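Side-chain contact in putative metal-dependent hydrolase (Parabacteroides distasonis ATCC 8503, PDB 3KL7), which binds two zinc ions in a metallo-beta-lactamase-like fold and is probably a metal-dependent hydrolase of unknown substrate: residues Lys138-Arg142 against His143-Gly147. Residues are numbered along the deposited sequence; the frame is centred on the assembly and turned at random.
Sequences KYHPR and HRDNG. With ZN (zinc ion), chain C.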
ATOM      1  N   LYS A 138     -11.281  11.868  12.556  1.00 18.42           N
ATOM      2  CA  LYS A 138     -10.472  13.050  12.341  1.00 18.90           C
ATOM      3  C   LYS A 138      -9.179  12.643  11.574  1.00 18.87           C
ATOM      4  O   LYS A 138      -8.663  13.403  10.768  1.00 18.96           O
ATOM      5  CB  LYS A 138     -10.136  13.745  13.685  1.00 19.12           C
ATOM      6  CG  LYS A 138      -9.099  13.003  14.572  1.00 20.69           C
ATOM      7  CD  LYS A 138      -9.018  13.598  16.030  1.00 20.95           C
ATOM      8  CE  LYS A 138      -7.767  13.055  16.783  1.00 22.48           C
ATOM      9  NZ  LYS A 138      -7.842  13.108  18.300  1.00 23.04           N
ATOM     10  N   TYR A 139      -8.688  11.438  11.817  1.00 18.69           N
ATOM     11  CA  TYR A 139      -7.512  10.962  11.098  1.00 18.71           C
ATOM     12  C   TYR A 139      -7.848  10.557   9.660  1.00 18.78           C
ATOM     13  O   TYR A 139      -7.390  11.201   8.721  1.00 18.86           O
ATOM     14  CB  TYR A 139      -6.837   9.818  11.840  1.00 18.56           C
ATOM     15  CG  TYR A 139      -6.253  10.227  13.181  1.00 19.02           C
ATOM     16  CD1 TYR A 139      -5.529  11.417  13.317  1.00 19.00           C
ATOM     17  CD2 TYR A 139      -6.417   9.419  14.317  1.00 19.37           C
ATOM     18  CE1 TYR A 139      -4.996  11.797  14.538  1.00 19.63           C
ATOM     19  CE2 TYR A 139      -5.888   9.793  15.546  1.00 19.80           C
ATOM     20  CZ  TYR A 139      -5.173  10.983  15.649  1.00 19.88           C
ATOM     21  OH  TYR A 139      -4.643  11.352  16.846  1.00 19.18           O
ATOM     22  N   HIS A 140      -8.650   9.501   9.497  1.00 18.56           N
ATOM     23  CA  HIS A 140      -9.010   9.003   8.168  1.00 18.48           C
ATOM     24  C   HIS A 140     -10.497   8.748   8.091  1.00 17.93           C
ATOM     25  O   HIS A 140     -10.956   7.680   8.422  1.00 17.33           O
ATOM     26  CB  HIS A 140      -8.213   7.714   7.836  1.00 19.12           C
ATOM     27  CG  HIS A 140      -6.736   7.854   8.063  1.00 19.78           C
ATOM     28  ND1 HIS A 140      -6.119   7.424   9.216  1.00 19.08           N
ATOM     29  CD2 HIS A 140      -5.766   8.418   7.305  1.00 20.51           C
ATOM     30  CE1 HIS A 140      -4.827   7.706   9.153  1.00 19.65           C
ATOM     31  NE2 HIS A 140      -4.588   8.309   8.005  1.00 20.54           N
ATOM     32  N   PRO A 141     -11.262   9.752   7.655  1.00 17.83           N
ATOM     33  CA  PRO A 141     -12.688   9.590   7.593  1.00 18.01           C
ATOM     34  C   PRO A 141     -13.113   8.798   6.390  1.00 18.67           C
ATOM     35  O   PRO A 141     -12.493   8.877   5.342  1.00 18.14           O
ATOM     36  CB  PRO A 141     -13.212  11.026   7.511  1.00 17.57           C
ATOM     37  CG  PRO A 141     -12.143  11.786   6.906  1.00 17.62           C
ATOM     38  CD  PRO A 141     -10.840  11.070   7.174  1.00 17.83           C
ATOM     39  N   ARG A 142     -14.188   8.051   6.555  1.00 19.56           N
ATOM     40  CA  ARG A 142     -14.708   7.193   5.533  1.00 20.49           C
ATOM     41  C   ARG A 142     -14.814   7.881   4.148  1.00 19.51           C
ATOM     42  O   ARG A 142     -15.112   9.057   4.054  1.00 19.23           O
ATOM     43  CB  ARG A 142     -16.086   6.680   5.971  1.00 21.07           C
ATOM     44  CG  ARG A 142     -16.493   5.476   5.280  1.00 24.54           C
ATOM     45  CD  ARG A 142     -17.680   4.819   5.931  1.00 28.46           C
ATOM     46  NE  ARG A 142     -17.918   3.498   5.339  1.00 32.40           N
ATOM     47  CZ  ARG A 142     -18.756   2.581   5.829  1.00 34.55           C
ATOM     48  NH1 ARG A 142     -19.461   2.829   6.929  1.00 35.10           N
ATOM     49  NH2 ARG A 142     -18.890   1.407   5.208  1.00 35.29           N
ATOM     50  N   HIS A 143     -14.557   7.105   3.101  1.00 18.93           N
ATOM     51  CA  HIS A 143     -14.702   7.545   1.667  1.00 18.77           C
ATOM     52  C   HIS A 143     -13.532   8.398   1.155  1.00 18.05           C
ATOM     53  O   HIS A 143     -13.176   8.323  -0.030  1.00 17.29           O
ATOM     54  CB  HIS A 143     -16.050   8.288   1.407  1.00 18.64           C
ATOM     55  CG  HIS A 143     -17.264   7.526   1.853  1.00 19.32           C
ATOM     56  ND1 HIS A 143     -17.529   6.237   1.440  1.00 19.58           N
ATOM     57  CD2 HIS A 143     -18.292   7.880   2.666  1.00 19.88           C
ATOM     58  CE1 HIS A 143     -18.663   5.825   1.986  1.00 20.94           C
ATOM     59  NE2 HIS A 143     -19.147   6.803   2.734  1.00 20.32           N
ATOM     60  N   ARG A 144     -12.938   9.200   2.041  1.00 17.22           N
ATOM     61  CA  ARG A 144     -11.908  10.166   1.637  1.00 16.78           C
ATOM     62  C   ARG A 144     -10.659   9.528   1.012  1.00 16.51           C
ATOM     63  O   ARG A 144     -10.103  10.062   0.061  1.00 16.36           O
ATOM     64  CB  ARG A 144     -11.501  11.030   2.824  1.00 16.65           C
ATOM     65  CG  ARG A 144     -10.725  12.262   2.440  1.00 16.35           C
ATOM     66  CD  ARG A 144     -10.105  12.904   3.641  1.00 16.68           C
ATOM     67  NE  ARG A 144      -9.056  12.062   4.201  1.00 17.17           N
ATOM     68  CZ  ARG A 144      -8.426  12.309   5.348  1.00 15.83           C
ATOM     69  NH1 ARG A 144      -8.738  13.392   6.070  1.00 15.02           N
ATOM     70  NH2 ARG A 144      -7.483  11.481   5.772  1.00 14.32           N
ATOM     71  N   ASP A 145     -10.243   8.376   1.543  1.00 16.53           N
ATOM     72  CA  ASP A 145      -8.955   7.775   1.192  1.00 16.26           C
ATOM     73  C   ASP A 145      -9.099   6.368   0.553  1.00 16.40           C
ATOM     74  O   ASP A 145     -10.145   5.719   0.647  1.00 16.85           O
ATOM     75  CB  ASP A 145      -8.074   7.669   2.454  1.00 16.13           C
ATOM     76  CG  ASP A 145      -7.919   9.024   3.203  1.00 15.95           C
ATOM     77  OD1 ASP A 145      -8.089  10.097   2.566  1.00 14.85           O
ATOM     78  OD2 ASP A 145      -7.607   9.004   4.429  1.00 14.25           O
ATOM     79  N   ASN A 146      -8.018   5.908  -0.074  1.00 16.33           N
ATOM     80  CA  ASN A 146      -8.013   4.626  -0.793  1.00 15.85           C
ATOM     81  C   ASN A 146      -7.013   3.673  -0.260  1.00 15.67           C
ATOM     82  O   ASN A 146      -5.903   4.051   0.110  1.00 15.33           O
ATOM     83  CB  ASN A 146      -7.643   4.841  -2.278  1.00 16.28           C
ATOM     84  CG  ASN A 146      -8.700   5.573  -3.053  1.00 16.35           C
ATOM     85  OD1 ASN A 146      -9.904   5.510  -2.733  1.00 16.83           O
ATOM     86  ND2 ASN A 146      -8.270   6.274  -4.088  1.00 15.97           N
ATOM     87  N   GLY A 147      -7.392   2.417  -0.226  1.00 16.09           N
ATOM     88  CA  GLY A 147      -6.423   1.332  -0.339  1.00 16.29           C
ATOM     89  C   GLY A 147      -6.464   0.920  -1.816  1.00 16.16           C
ATOM     90  O   GLY A 147      -7.374   1.344  -2.530  1.00 16.09           O
TER
HETATM   91 ZN    ZN C 302      -2.663   8.912   7.336  1.00 32.06          ZN
HETATM   92  O   HOH W   1      -6.886  14.075   8.274  1.00 13.03           O
HETATM   93  O   HOH W   2     -11.229   7.090   3.773  1.00 18.58           O
HETATM   94  O   HOH W   3      -0.687   9.402   7.473  1.00 37.88           O
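The guanidinium of Arg-144 folds back over the loop, where Pro-141 lies against one of its faces, Pro-141 CD 3.3 Å from Arg-144 CZ. Anti at chi1 and chi2, the Arg-144 chain bends at chi3 (68°), which brings its guanidinium to the carbonyl of Tyr-139. There Arg-144 NH2 donates to an in-plane lone pair of Tyr-139 O at 3.0 Å, the oxygen tilted out of the guanidinium plane, and a water joins that same oxygen to NH1. Arg-144 also grips Asp-145 in a side-on salt bridge: Arg-144 NE reaches Asp-145 OD1 at 2.7 Å, nearly straight, while NH2 meets the syn lone pair of OD2 and thus serves two acceptors. The same carboxylate puts Asp-145 OD2 at the edge of the His-140 ring, in its plane, 3.5 Å from His-140 CD2, the ring and carboxylate planes 75° apart. At the surface, Arg-142 CG sits 3.8 Å from the centroid of the His-143 ring, over its face, in a CH-pi contact; the Arg-142 guanidinium continues to a salt bridge with Glu-168. In the backbone, Arg-144 N makes weak hydrogen bonds to Pro-141 O and Arg-142 O. His-140 NE2 binds zinc at 2.1 Å, its ND1 bonded to Asn-131; with His-73, His-75 and Asp-162, the last shared with the second zinc, it holds one metal of the dinuclear site of the metallo-beta-lactamase fold.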